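Hypothetical protein XCC3642 (Xanthomonas campestris pv. campestris, PDB 2E12) is of unknown function but adopts a variant of the Sm-like fold, which in its relatives commonly serves RNA binding. Local coordinates at residues M1-P6 with Q52-E57; E19-L24 with D84-V89; Q28-I33 with A42-V47; N64-I69 with W80-R85. All blocks are in the same frame, centred on the assembly; numbering follows the deposited sequence.

Contact 1: residues M1-P6 with Q52-E57; sequences MPKYAP and QTYRDE
The backbone carbonyl oxygen R55 O takes two donors from the N-terminal tail: A5 N at 2.9 Å, in a hydrogen bond, and Y4 CA at 3.1 Å through a CA-H...O contact. The return bond runs from R55 N to K3 O. R55 thus meets Y4 in a single bridge, although the two chains run 80° apart, and a water between K3 N and T53 O ties the tail on one step further. The side chains of Y4 and R55 extend together in one direction. With CG anti to its carbonyl carbon (chi1 -67°), Y4 sets a ring face against R55 CB, 4.1 Å from the ring centroid, while D56 O sits at the ring edge. P2 CG presses on one face of the R55 guanidinium, 3.5 Å from CZ. Beyond the two segments E59 collects the polar ends, with a salt bridge to R55 NH1 and a hydrogen bond to Y4 OH. Towards the interior, A5 CB packs on Y54 CB at 3.7 Å, and K3 CB reaches the edge of the Y54 ring. The arrangement is that of an irregular N-terminal arm crossing the end of an edge strand, here 44-55 in the three-stranded antiparallel sheet it forms with 61-70 and 79-82.

Contact 2: residues E19-L24 with D84-V89; sequences EHWVKL and DRIVAV
W21 lays one face of its indole against I86, whose CG2 stands 3.7 Å from the centroid of the five-membered ring, 20° off the normal: a CH-pi contact. The two side chains run antiparallel alongside one another. I86 turns CG2 anti to its backbone N, while CG1 takes the place beside that N, and this presents CG2 to the ring. V89 CG2 comes in obliquely, 4.0 Å from W21 CE3. The benzo end of the ring reaches the strand backbone, with W21 CZ2 3.7 Å from V87 O. L24 adds its CB against V89 CG1 at 4.0 Å. V87 and A88 form a classic beta bulge opposite E34, and I86 and V89 on its two sides both point at the helix. The axes of 19-23 and 86-89 pass 9.4 Å apart at 32°; beyond I86 come I33 and L67, and H20, on the helix, bonds to Q12 and E19 of the second subunit.

Contact 3: residues Q28-I33 with A42-V47; sequences QERVRI and AGTVAV
A46 O lies in the plane of the Q28 side-chain amide: Q28 NE2 donates to A46 O over 3.1 Å, yet meets that oxygen from above its carbonyl plane. The chain bends at chi2 (-60°) to bring the amide round, since CB itself sets off away from the other segment. Q28 is gripped a second time through its backbone, where Q28 N donates to V45 O at 2.7 Å. T44 CG2 lies against the peptide of Q28, 3.3 Å from Q28 O. Next in line, V45 N donates to E29 O in a nearly straight bond, 175° at the hydrogen. From there the segments pair as antiparallel strands, V31 and G43 forming the hydrogen-bonded pair, V31 N to G43 O and G43 N to V31 O, each 3.1 Å. Here the strand turns a corner, so that 40-42 belongs with 30-35 and 86-91 while 44-55 goes on beside 61-70, much as strongly bent strands pass from one sheet to the other in small SH3-like and Sm-like barrels. G43 sits at the corner in an unusual backbone conformation (phi 162°). R30 and T44, and R32 and A42, are non-hydrogen-bonded pairs with their side chains on one face; R32 CG rests 3.8 Å from A42 CB. V31, on the other face, brings CG2 to 4.3 Å from V45 CG2, near L25.

Contact 4: residues N64-I69 with W80-R85; sequences NGQLRI and WIWMDR
Two tryptophans of strand 79-82 close over side chains of strand 61-70 in this antiparallel beta hairpin. Q66 and W82 reach out in parallel: Q66 CG stands over one face, 3.5 Å from the centroid of the six-membered ring, and the amide carries on over the ring only 18° from its plane. W80 takes R68 CB on one face, 3.7 Å from the six-membered centroid, while Q66 CB is at its edge. With R68 CG anti to the backbone N (chi1 180°), that atom lies near W80 CE2 and NE1, and R68 CD comes 3.6 Å from W80 CZ2. The backbone sets this register. L67 and I81 form the hydrogen-bonded pair, L67 N to I81 O at 2.9 Å and I81 N to L67 O at 2.8 Å, with Q66-W82 and R68-W80 as the non-hydrogen-bonded pairs beside it. On the opposite face L67 CB meets M83 CG, and M83 goes on to W21 and V22 of the helix. Second-shell groups hold the outer ends: Y54 OH bonds Q66 NE2 while its ring meets W82 edge-to-face, and D70 forms a salt bridge with R68 NH2. Where the hairpin passes into the short 3-10 turn, M83 N donates to G65 O over 2.9 Å at 172°, and N64 OD1 takes the N-H of G65.

Contact 4 lies near the centre of the chain, its own centre about 3 Å from it, and touches each of the others. Its centre is 13 Å from that of contact 1, where A5 CB meets W82 CZ3 at 3.4 Å and Q52 N lies 2.9 Å from N64 O, a probable hydrogen bond between neighbouring strands. Contacts 2 and 4 have centres 9 Å apart and share D84 and R85. Contact 3, its centre 12 Å from those of contacts 2 and 4, meets both through I33 among others, and A46 N lies 3.0 Å from R68 O, a probable hydrogen bond. Contacts 1 and 3 use the two ends of strand 44-55, with centres 25 Å apart on opposite sides of the chain's centre.

Contact 1: residues M1-P6 with Q52-E57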
loop_
_atom_site.group_PDB
_atom_site.type_symbol
_atom_site.label_atom_id
_atom_site.label_comp_id
_atom_site.label_asym_id
_atom_site.label_seq_id
_atom_site.Cartn_x
_atom_site.Cartn_y
_atom_site.Cartn_z
ATOM N N MET A 1 20.709 19.684 4.044
ATOM C CA MET A 1 20.349 19.719 5.502
ATOM C C MET A 1 19.327 18.612 5.784
ATOM O O MET A 1 18.408 18.403 4.997
ATOM C CB MET A 1 19.760 21.086 5.859
ATOM C CG MET A 1 19.449 21.283 7.337
ATOM S SD MET A 1 18.666 22.889 7.664
ATOM C CE MET A 1 20.033 23.799 8.317
ATOM N N PRO A 2 19.487 17.882 6.897
ATOM C CA PRO A 2 18.558 16.798 7.237
ATOM C C PRO A 2 17.348 17.217 8.071
ATOM O O PRO A 2 17.460 18.042 8.970
ATOM C CB PRO A 2 19.435 15.802 8.013
ATOM C CG PRO A 2 20.870 16.299 7.813
ATOM C CD PRO A 2 20.704 17.787 7.717
ATOM N N LYS A 3 16.191 16.647 7.767
ATOM C CA LYS A 3 14.989 16.924 8.539
ATOM C C LYS A 3 14.901 15.715 9.466
ATOM O O LYS A 3 15.115 14.586 9.023
ATOM C CB LYS A 3 13.764 17.000 7.626
ATOM C CG LYS A 3 13.898 18.018 6.505
ATOM C CD LYS A 3 12.615 18.110 5.703
ATOM C CE LYS A 3 12.719 19.154 4.603
ATOM N NZ LYS A 3 11.440 19.282 3.848
ATOM N N TYR A 4 14.630 15.950 10.745
ATOM C CA TYR A 4 14.551 14.860 11.722
ATOM C C TYR A 4 13.122 14.524 12.142
ATOM O O TYR A 4 12.274 15.406 12.280
ATOM C CB TYR A 4 15.387 15.200 12.966
ATOM C CG TYR A 4 16.883 15.247 12.698
ATOM C CD1 TYR A 4 17.457 16.304 11.982
ATOM C CD2 TYR A 4 17.721 14.199 13.106
ATOM C CE1 TYR A 4 18.830 16.309 11.667
ATOM C CE2 TYR A 4 19.095 14.202 12.801
ATOM C CZ TYR A 4 19.640 15.254 12.079
ATOM O OH TYR A 4 20.985 15.235 11.741
ATOM N N ALA A 5 12.858 13.233 12.313
ATOM C CA ALA A 5 11.539 12.762 12.719
ATOM C C ALA A 5 11.713 11.798 13.880
ATOM O O ALA A 5 12.751 11.153 14.005
ATOM C CB ALA A 5 10.834 12.064 11.547
ATOM N N PRO A 6 10.707 11.708 14.755
ATOM C CA PRO A 6 10.738 10.815 15.915
ATOM C C PRO A 6 10.980 9.335 15.561
ATOM O O PRO A 6 11.627 8.623 16.324
ATOM C CB PRO A 6 9.379 11.065 16.590
ATOM C CG PRO A 6 8.553 11.790 15.528
ATOM C CD PRO A 6 9.567 12.634 14.843
ATOM N N GLN A 52 8.176 11.058 2.802
ATOM C CA GLN A 52 9.542 11.518 2.557
ATOM C C GLN A 52 10.590 10.788 3.388
ATOM O O GLN A 52 10.277 9.900 4.182
ATOM C CB GLN A 52 9.660 13.009 2.869
ATOM C CG GLN A 52 8.638 13.898 2.195
ATOM C CD GLN A 52 8.587 15.284 2.810
ATOM O OE1 GLN A 52 9.615 15.937 2.985
ATOM N NE2 GLN A 52 7.386 15.742 3.135
ATOM N N THR A 53 11.842 11.198 3.198
ATOM C CA THR A 53 12.987 10.640 3.923
ATOM C C THR A 53 13.404 11.561 5.078
ATOM O O THR A 53 13.545 12.778 4.907
ATOM C CB THR A 53 14.202 10.468 2.993
ATOM O OG1 THR A 53 13.849 9.626 1.886
ATOM C CG2 THR A 53 15.363 9.849 3.755
ATOM N N TYR A 54 13.629 10.975 6.247
ATOM C CA TYR A 54 14.035 11.743 7.434
ATOM C C TYR A 54 15.129 10.985 8.177
ATOM O O TYR A 54 15.500 9.887 7.775
ATOM C CB TYR A 54 12.847 11.919 8.388
ATOM C CG TYR A 54 11.671 12.706 7.839
ATOM C CD1 TYR A 54 11.679 14.100 7.838
ATOM C CD2 TYR A 54 10.538 12.054 7.352
ATOM C CE1 TYR A 54 10.585 14.823 7.372
ATOM C CE2 TYR A 54 9.443 12.766 6.883
ATOM C CZ TYR A 54 9.472 14.150 6.896
ATOM O OH TYR A 54 8.385 14.858 6.439
ATOM N N ARG A 55 15.638 11.591 9.250
ATOM C CA ARG A 55 16.653 10.991 10.126
ATOM C C ARG A 55 16.104 10.970 11.548
ATOM O O ARG A 55 15.436 11.923 11.978
ATOM C CB ARG A 55 17.947 11.815 10.210
ATOM C CG ARG A 55 18.898 11.732 9.054
ATOM C CD ARG A 55 20.238 12.310 9.510
ATOM N NE ARG A 55 21.154 12.577 8.409
ATOM C CZ ARG A 55 22.325 13.186 8.545
ATOM N NH1 ARG A 55 22.734 13.586 9.742
ATOM N NH2 ARG A 55 23.070 13.437 7.476
ATOM N N ASP A 56 16.397 9.904 12.286
ATOM C CA ASP A 56 15.982 9.854 13.680
ATOM C C ASP A 56 17.178 10.325 14.517
ATOM O O ASP A 56 18.224 10.694 13.971
ATOM C CB ASP A 56 15.541 8.446 14.105
ATOM C CG ASP A 56 16.571 7.368 13.784
ATOM O OD1 ASP A 56 17.788 7.644 13.768
ATOM O OD2 ASP A 56 16.149 6.213 13.574
ATOM N N GLU A 57 17.025 10.316 15.836
ATOM C CA GLU A 57 18.083 10.765 16.719
ATOM C C GLU A 57 19.397 10.002 16.597
ATOM O O GLU A 57 20.462 10.587 16.794
ATOM C CB GLU A 57 17.614 10.720 18.167
ATOM C CG GLU A 57 18.590 11.393 19.100
ATOM C CD GLU A 57 18.178 11.301 20.534
ATOM O OE1 GLU A 57 16.975 11.504 20.818
ATOM O OE2 GLU A 57 19.065 11.045 21.386
HETATM O O HOH W 1 15.805 14.660 5.716
#

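Contact 2: residues E19-L24 with D84-V89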
loop_
_atom_site.group_PDB
_atom_site.type_symbol
_atom_site.label_atom_id
_atom_site.label_comp_id
_atom_site.label_asym_id
_atom_site.label_seq_id
_atom_site.Cartn_x
_atom_site.Cartn_y
_atom_site.Cartn_z
ATOM N N GLU A 19 1.882 4.534 2.147
ATOM C CA GLU A 19 1.410 5.008 0.847
ATOM C C GLU A 19 -0.096 4.886 0.659
ATOM O O GLU A 19 -0.716 5.742 0.027
ATOM C CB GLU A 19 2.156 4.276 -0.283
ATOM C CG GLU A 19 3.619 4.700 -0.399
ATOM C CD GLU A 19 4.403 3.890 -1.417
ATOM O OE1 GLU A 19 4.455 2.649 -1.284
ATOM O OE2 GLU A 19 4.979 4.494 -2.347
ATOM N N HIS A 20 -0.690 3.828 1.210
ATOM C CA HIS A 20 -2.136 3.637 1.093
ATOM C C HIS A 20 -2.890 4.752 1.832
ATOM O O HIS A 20 -3.944 5.182 1.388
ATOM C CB HIS A 20 -2.546 2.272 1.662
ATOM C CG HIS A 20 -4.013 1.990 1.559
ATOM N ND1 HIS A 20 -4.671 1.900 0.351
ATOM C CD2 HIS A 20 -4.950 1.786 2.514
ATOM C CE1 HIS A 20 -5.952 1.655 0.568
ATOM N NE2 HIS A 20 -6.147 1.581 1.872
ATOM N N TRP A 21 -2.332 5.220 2.950
ATOM C CA TRP A 21 -2.955 6.283 3.742
ATOM C C TRP A 21 -3.077 7.575 2.950
ATOM O O TRP A 21 -4.068 8.300 3.073
ATOM C CB TRP A 21 -2.144 6.558 5.017
ATOM C CG TRP A 21 -2.218 5.476 6.070
ATOM C CD1 TRP A 21 -1.306 5.239 7.059
ATOM C CD2 TRP A 21 -3.264 4.508 6.250
ATOM N NE1 TRP A 21 -1.714 4.187 7.840
ATOM C CE2 TRP A 21 -2.912 3.720 7.367
ATOM C CE3 TRP A 21 -4.462 4.232 5.576
ATOM C CZ2 TRP A 21 -3.715 2.671 7.827
ATOM C CZ3 TRP A 21 -5.260 3.189 6.033
ATOM C CH2 TRP A 21 -4.881 2.422 7.150
ATOM N N VAL A 22 -2.057 7.875 2.150
ATOM C CA VAL A 22 -2.075 9.083 1.333
ATOM C C VAL A 22 -3.256 9.010 0.362
ATOM O O VAL A 22 -3.991 9.970 0.195
ATOM C CB VAL A 22 -0.745 9.239 0.548
ATOM C CG1 VAL A 22 -0.777 10.491 -0.324
ATOM C CG2 VAL A 22 0.423 9.311 1.533
ATOM N N LYS A 23 -3.429 7.845 -0.254
ATOM C CA LYS A 23 -4.516 7.601 -1.193
ATOM C C LYS A 23 -5.879 7.865 -0.555
ATOM O O LYS A 23 -6.835 8.234 -1.235
ATOM C CB LYS A 23 -4.459 6.149 -1.682
ATOM C CG LYS A 23 -3.338 5.847 -2.664
ATOM C CD LYS A 23 -3.672 6.362 -4.053
ATOM C CE LYS A 23 -5.053 5.878 -4.475
ATOM N NZ LYS A 23 -5.236 4.432 -4.163
ATOM N N LEU A 24 -5.964 7.664 0.755
ATOM C CA LEU A 24 -7.207 7.876 1.476
ATOM C C LEU A 24 -7.265 9.246 2.160
ATOM O O LEU A 24 -8.262 9.586 2.786
ATOM C CB LEU A 24 -7.393 6.771 2.513
ATOM C CG LEU A 24 -7.362 5.343 1.959
ATOM C CD1 LEU A 24 -7.505 4.357 3.113
ATOM C CD2 LEU A 24 -8.474 5.146 0.939
ATOM N N ASP A 84 2.879 7.591 10.821
ATOM C CA ASP A 84 3.109 6.216 11.273
ATOM C C ASP A 84 2.211 5.856 12.462
ATOM O O ASP A 84 2.164 4.705 12.899
ATOM C CB ASP A 84 4.574 6.008 11.675
ATOM C CG ASP A 84 5.053 7.007 12.719
ATOM O OD1 ASP A 84 6.105 6.751 13.342
ATOM O OD2 ASP A 84 4.389 8.045 12.911
ATOM N N ARG A 85 1.494 6.844 12.981
ATOM C CA ARG A 85 0.604 6.639 14.124
ATOM C C ARG A 85 -0.814 6.223 13.707
ATOM O O ARG A 85 -1.646 5.892 14.556
ATOM C CB ARG A 85 0.526 7.923 14.954
ATOM C CG ARG A 85 1.880 8.537 15.308
ATOM C CD ARG A 85 2.640 7.748 16.381
ATOM N NE ARG A 85 3.038 6.411 15.943
ATOM C CZ ARG A 85 3.724 5.552 16.693
ATOM N NH1 ARG A 85 4.092 5.887 17.922
ATOM N NH2 ARG A 85 4.041 4.357 16.215
ATOM N N ILE A 86 -1.087 6.234 12.406
ATOM C CA ILE A 86 -2.418 5.889 11.895
ATOM C C ILE A 86 -2.713 4.407 11.757
ATOM O O ILE A 86 -1.883 3.647 11.280
ATOM C CB ILE A 86 -2.673 6.552 10.526
ATOM C CG1 ILE A 86 -2.752 8.070 10.721
ATOM C CG2 ILE A 86 -3.944 5.967 9.884
ATOM C CD1 ILE A 86 -2.850 8.882 9.446
ATOM N N VAL A 87 -3.929 4.029 12.148
ATOM C CA VAL A 87 -4.401 2.646 12.097
ATOM C C VAL A 87 -5.579 2.473 11.127
ATOM O O VAL A 87 -5.805 1.386 10.588
ATOM C CB VAL A 87 -4.838 2.187 13.503
ATOM C CG1 VAL A 87 -5.237 0.729 13.482
ATOM C CG2 VAL A 87 -3.712 2.417 14.485
ATOM N N ALA A 88 -6.330 3.545 10.901
ATOM C CA ALA A 88 -7.473 3.477 9.996
ATOM C C ALA A 88 -7.912 4.868 9.547
ATOM O O ALA A 88 -7.731 5.843 10.269
ATOM C CB ALA A 88 -8.639 2.761 10.684
ATOM N N VAL A 89 -8.487 4.943 8.351
ATOM C CA VAL A 89 -8.970 6.201 7.796
ATOM C C VAL A 89 -10.300 5.946 7.107
ATOM O O VAL A 89 -10.361 5.186 6.142
ATOM C CB VAL A 89 -7.991 6.782 6.752
ATOM C CG1 VAL A 89 -8.581 8.041 6.138
ATOM C CG2 VAL A 89 -6.643 7.084 7.398
#

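Contact 3: residues Q28-I33 with A42-V47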
loop_
_atom_site.group_PDB
_atom_site.type_symbol
_atom_site.label_atom_id
_atom_site.label_comp_id
_atom_site.label_asym_id
_atom_site.label_seq_id
_atom_site.Cartn_x
_atom_site.Cartn_y
_atom_site.Cartn_z
ATOM N N GLN A 28 -8.089 18.317 1.252
ATOM C CA GLN A 28 -9.421 18.848 1.573
ATOM C C GLN A 28 -10.532 17.835 1.846
ATOM O O GLN A 28 -11.681 18.224 2.025
ATOM C CB GLN A 28 -9.888 19.822 0.474
ATOM C CG GLN A 28 -9.085 21.116 0.392
ATOM C CD GLN A 28 -9.135 21.931 1.679
ATOM O OE1 GLN A 28 -10.167 22.486 2.036
ATOM N NE2 GLN A 28 -8.011 22.001 2.381
ATOM N N GLU A 29 -10.206 16.543 1.889
ATOM C CA GLU A 29 -11.224 15.525 2.140
ATOM C C GLU A 29 -11.522 15.438 3.632
ATOM O O GLU A 29 -10.618 15.539 4.464
ATOM C CB GLU A 29 -10.741 14.165 1.621
ATOM C CG GLU A 29 -11.799 13.071 1.557
ATOM C CD GLU A 29 -12.705 13.164 0.335
ATOM O OE1 GLU A 29 -13.921 13.416 0.524
ATOM O OE2 GLU A 29 -12.219 12.980 -0.811
ATOM N N ARG A 30 -12.793 15.264 3.969
ATOM C CA ARG A 30 -13.198 15.160 5.369
ATOM C C ARG A 30 -13.137 13.701 5.782
ATOM O O ARG A 30 -13.741 12.837 5.138
ATOM C CB ARG A 30 -14.610 15.702 5.544
ATOM C CG ARG A 30 -14.696 17.221 5.499
ATOM C CD ARG A 30 -16.138 17.679 5.413
ATOM N NE ARG A 30 -16.917 17.341 6.603
ATOM C CZ ARG A 30 -18.231 17.159 6.590
ATOM N NH1 ARG A 30 -18.894 17.282 5.450
ATOM N NH2 ARG A 30 -18.877 16.853 7.709
ATOM N N VAL A 31 -12.391 13.419 6.845
ATOM C CA VAL A 31 -12.246 12.047 7.298
ATOM C C VAL A 31 -12.149 11.946 8.811
ATOM O O VAL A 31 -12.015 12.953 9.511
ATOM C CB VAL A 31 -10.973 11.414 6.700
ATOM C CG1 VAL A 31 -11.012 11.479 5.183
ATOM C CG2 VAL A 31 -9.747 12.149 7.219
ATOM N N ARG A 32 -12.254 10.721 9.305
ATOM C CA ARG A 32 -12.120 10.449 10.730
ATOM C C ARG A 32 -10.960 9.471 10.733
ATOM O O ARG A 32 -10.945 8.524 9.942
ATOM C CB ARG A 32 -13.371 9.785 11.293
ATOM C CG ARG A 32 -13.641 10.087 12.764
ATOM C CD ARG A 32 -15.115 9.845 13.092
ATOM N NE ARG A 32 -15.606 8.587 12.533
ATOM C CZ ARG A 32 -15.156 7.383 12.877
ATOM N NH1 ARG A 32 -14.198 7.262 13.788
ATOM N NH2 ARG A 32 -15.656 6.299 12.303
ATOM N N ILE A 33 -9.995 9.706 11.612
ATOM C CA ILE A 33 -8.800 8.879 11.677
ATOM C C ILE A 33 -8.629 8.100 12.972
ATOM O O ILE A 33 -8.888 8.624 14.048
ATOM C CB ILE A 33 -7.558 9.766 11.490
ATOM C CG1 ILE A 33 -7.698 10.563 10.189
ATOM C CG2 ILE A 33 -6.292 8.917 11.485
ATOM C CD1 ILE A 33 -6.625 11.617 9.995
ATOM N N ALA A 42 -10.809 13.964 13.879
ATOM C CA ALA A 42 -11.656 14.124 12.710
ATOM C C ALA A 42 -11.522 15.552 12.226
ATOM O O ALA A 42 -11.310 16.461 13.025
ATOM C CB ALA A 42 -13.088 13.831 13.062
ATOM N N GLY A 43 -11.629 15.741 10.917
ATOM C CA GLY A 43 -11.516 17.073 10.373
ATOM C C GLY A 43 -11.230 17.086 8.898
ATOM O O GLY A 43 -11.517 16.113 8.184
ATOM N N THR A 44 -10.654 18.188 8.432
ATOM C CA THR A 44 -10.329 18.302 7.021
ATOM C C THR A 44 -8.827 18.223 6.764
ATOM O O THR A 44 -8.029 18.871 7.443
ATOM C CB THR A 44 -10.859 19.628 6.431
ATOM O OG1 THR A 44 -12.206 19.847 6.862
ATOM C CG2 THR A 44 -10.854 19.562 4.908
ATOM N N VAL A 45 -8.454 17.394 5.794
ATOM C CA VAL A 45 -7.059 17.245 5.379
ATOM C C VAL A 45 -6.662 18.599 4.784
ATOM O O VAL A 45 -7.144 18.963 3.720
ATOM C CB VAL A 45 -6.914 16.183 4.266
ATOM C CG1 VAL A 45 -5.434 16.054 3.851
ATOM C CG2 VAL A 45 -7.455 14.836 4.748
ATOM N N ALA A 46 -5.782 19.334 5.462
ATOM C CA ALA A 46 -5.361 20.649 4.971
ATOM C C ALA A 46 -4.716 20.584 3.589
ATOM O O ALA A 46 -5.032 21.375 2.712
ATOM C CB ALA A 46 -4.394 21.298 5.968
ATOM N N VAL A 47 -3.806 19.636 3.399
ATOM C CA VAL A 47 -3.119 19.487 2.125
ATOM C C VAL A 47 -2.736 18.010 1.971
ATOM O O VAL A 47 -2.400 17.360 2.959
ATOM C CB VAL A 47 -1.861 20.395 2.090
ATOM C CG1 VAL A 47 -0.842 19.928 3.126
ATOM C CG2 VAL A 47 -1.253 20.415 0.701
#

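Contact 4: residues N64-I69 with W80-R85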
loop_
_atom_site.group_PDB
_atom_site.type_symbol
_atom_site.label_atom_id
_atom_site.label_comp_id
_atom_site.label_asym_id
_atom_site.label_seq_id
_atom_site.Cartn_x
_atom_site.Cartn_y
_atom_site.Cartn_z
ATOM N N ASN A 64 8.543 8.310 6.296
ATOM C CA ASN A 64 7.480 8.755 7.192
ATOM C C ASN A 64 6.793 9.951 6.531
ATOM O O ASN A 64 7.125 10.309 5.404
ATOM C CB ASN A 64 8.051 9.177 8.541
ATOM C CG ASN A 64 7.051 9.018 9.671
ATOM O OD1 ASN A 64 5.840 9.040 9.455
ATOM N ND2 ASN A 64 7.554 8.883 10.883
ATOM N N GLY A 65 5.842 10.561 7.231
ATOM C CA GLY A 65 5.140 11.713 6.681
ATOM C C GLY A 65 4.414 12.530 7.738
ATOM O O GLY A 65 4.130 12.043 8.834
ATOM N N GLN A 66 4.107 13.783 7.405
ATOM C CA GLN A 66 3.417 14.669 8.328
ATOM C C GLN A 66 2.084 15.085 7.741
ATOM O O GLN A 66 2.010 15.494 6.584
ATOM C CB GLN A 66 4.283 15.902 8.624
ATOM C CG GLN A 66 5.603 15.548 9.327
ATOM C CD GLN A 66 6.491 16.757 9.575
ATOM O OE1 GLN A 66 6.193 17.587 10.428
ATOM N NE2 GLN A 66 7.577 16.864 8.818
ATOM N N LEU A 67 1.042 14.975 8.561
ATOM C CA LEU A 67 -0.333 15.308 8.186
ATOM C C LEU A 67 -0.859 16.461 9.034
ATOM O O LEU A 67 -0.660 16.493 10.250
ATOM C CB LEU A 67 -1.230 14.089 8.403
ATOM C CG LEU A 67 -2.746 14.195 8.231
ATOM C CD1 LEU A 67 -3.088 14.425 6.778
ATOM C CD2 LEU A 67 -3.398 12.908 8.718
ATOM N N ARG A 68 -1.506 17.411 8.368
ATOM C CA ARG A 68 -2.102 18.565 9.023
ATOM C C ARG A 68 -3.614 18.466 8.837
ATOM O O ARG A 68 -4.101 18.279 7.717
ATOM C CB ARG A 68 -1.599 19.869 8.396
ATOM C CG ARG A 68 -2.184 21.129 9.030
ATOM C CD ARG A 68 -1.814 22.375 8.218
ATOM N NE ARG A 68 -2.943 23.280 8.062
ATOM C CZ ARG A 68 -2.961 24.341 7.263
ATOM N NH1 ARG A 68 -1.896 24.658 6.528
ATOM N NH2 ARG A 68 -4.059 25.072 7.174
ATOM N N ILE A 69 -4.349 18.574 9.937
ATOM C CA ILE A 69 -5.803 18.504 9.906
ATOM C C ILE A 69 -6.305 19.818 10.487
ATOM O O ILE A 69 -5.809 20.262 11.517
ATOM C CB ILE A 69 -6.335 17.354 10.805
ATOM C CG1 ILE A 69 -5.658 16.045 10.427
ATOM C CG2 ILE A 69 -7.854 17.219 10.669
ATOM C CD1 ILE A 69 -5.851 15.684 8.970
ATOM N N TRP A 80 -0.978 18.817 13.727
ATOM C CA TRP A 80 -0.008 18.104 12.896
ATOM C C TRP A 80 0.290 16.771 13.560
ATOM O O TRP A 80 0.540 16.714 14.765
ATOM C CB TRP A 80 1.304 18.888 12.760
ATOM C CG TRP A 80 1.232 20.050 11.820
ATOM C CD1 TRP A 80 0.738 21.295 12.088
ATOM C CD2 TRP A 80 1.673 20.076 10.460
ATOM N NE1 TRP A 80 0.849 22.097 10.978
ATOM C CE2 TRP A 80 1.419 21.373 9.963
ATOM C CE3 TRP A 80 2.258 19.130 9.609
ATOM C CZ2 TRP A 80 1.733 21.747 8.651
ATOM C CZ3 TRP A 80 2.570 19.504 8.304
ATOM C CH2 TRP A 80 2.307 20.801 7.841
ATOM N N ILE A 81 0.265 15.700 12.770
ATOM C CA ILE A 81 0.527 14.364 13.290
ATOM C C ILE A 81 1.470 13.606 12.364
ATOM O O ILE A 81 1.461 13.829 11.155
ATOM C CB ILE A 81 -0.780 13.555 13.396
ATOM C CG1 ILE A 81 -1.749 14.244 14.357
ATOM C CG2 ILE A 81 -0.481 12.134 13.850
ATOM C CD1 ILE A 81 -3.069 13.508 14.535
ATOM N N TRP A 82 2.292 12.727 12.924
ATOM C CA TRP A 82 3.172 11.922 12.091
ATOM C C TRP A 82 2.306 10.740 11.666
ATOM O O TRP A 82 1.612 10.139 12.490
ATOM C CB TRP A 82 4.412 11.458 12.864
ATOM C CG TRP A 82 5.359 12.580 13.167
ATOM C CD1 TRP A 82 5.375 13.359 14.285
ATOM C CD2 TRP A 82 6.378 13.098 12.305
ATOM N NE1 TRP A 82 6.340 14.332 14.176
ATOM C CE2 TRP A 82 6.972 14.195 12.969
ATOM C CE3 TRP A 82 6.849 12.743 11.033
ATOM C CZ2 TRP A 82 8.013 14.944 12.404
ATOM C CZ3 TRP A 82 7.885 13.489 10.468
ATOM C CH2 TRP A 82 8.454 14.577 11.158
ATOM N N MET A 83 2.336 10.425 10.375
ATOM C CA MET A 83 1.498 9.366 9.820
ATOM C C MET A 83 1.720 7.916 10.254
ATOM O O MET A 83 0.826 7.089 10.078
ATOM C CB MET A 83 1.511 9.472 8.292
ATOM C CG MET A 83 0.653 10.627 7.777
ATOM S SD MET A 83 1.030 11.145 6.085
ATOM C CE MET A 83 0.071 9.963 5.143
ATOM N N ASP A 84 2.879 7.591 10.821
ATOM C CA ASP A 84 3.109 6.216 11.273
ATOM C C ASP A 84 2.211 5.856 12.462
ATOM O O ASP A 84 2.164 4.705 12.899
ATOM C CB ASP A 84 4.574 6.008 11.675
ATOM C CG ASP A 84 5.053 7.007 12.719
ATOM O OD1 ASP A 84 6.105 6.751 13.342
ATOM O OD2 ASP A 84 4.389 8.045 12.911
ATOM N N ARG A 85 1.494 6.844 12.981
ATOM C CA ARG A 85 0.604 6.639 14.124
ATOM C C ARG A 85 -0.814 6.223 13.707
ATOM O O ARG A 85 -1.646 5.892 14.556
ATOM C CB ARG A 85 0.526 7.923 14.954
ATOM C CG ARG A 85 1.880 8.537 15.308
ATOM C CD ARG A 85 2.640 7.748 16.381
ATOM N NE ARG A 85 3.038 6.411 15.943
ATOM C CZ ARG A 85 3.724 5.552 16.693
ATOM N NH1 ARG A 85 4.092 5.887 17.922
ATOM N NH2 ARG A 85 4.041 4.357 16.215
#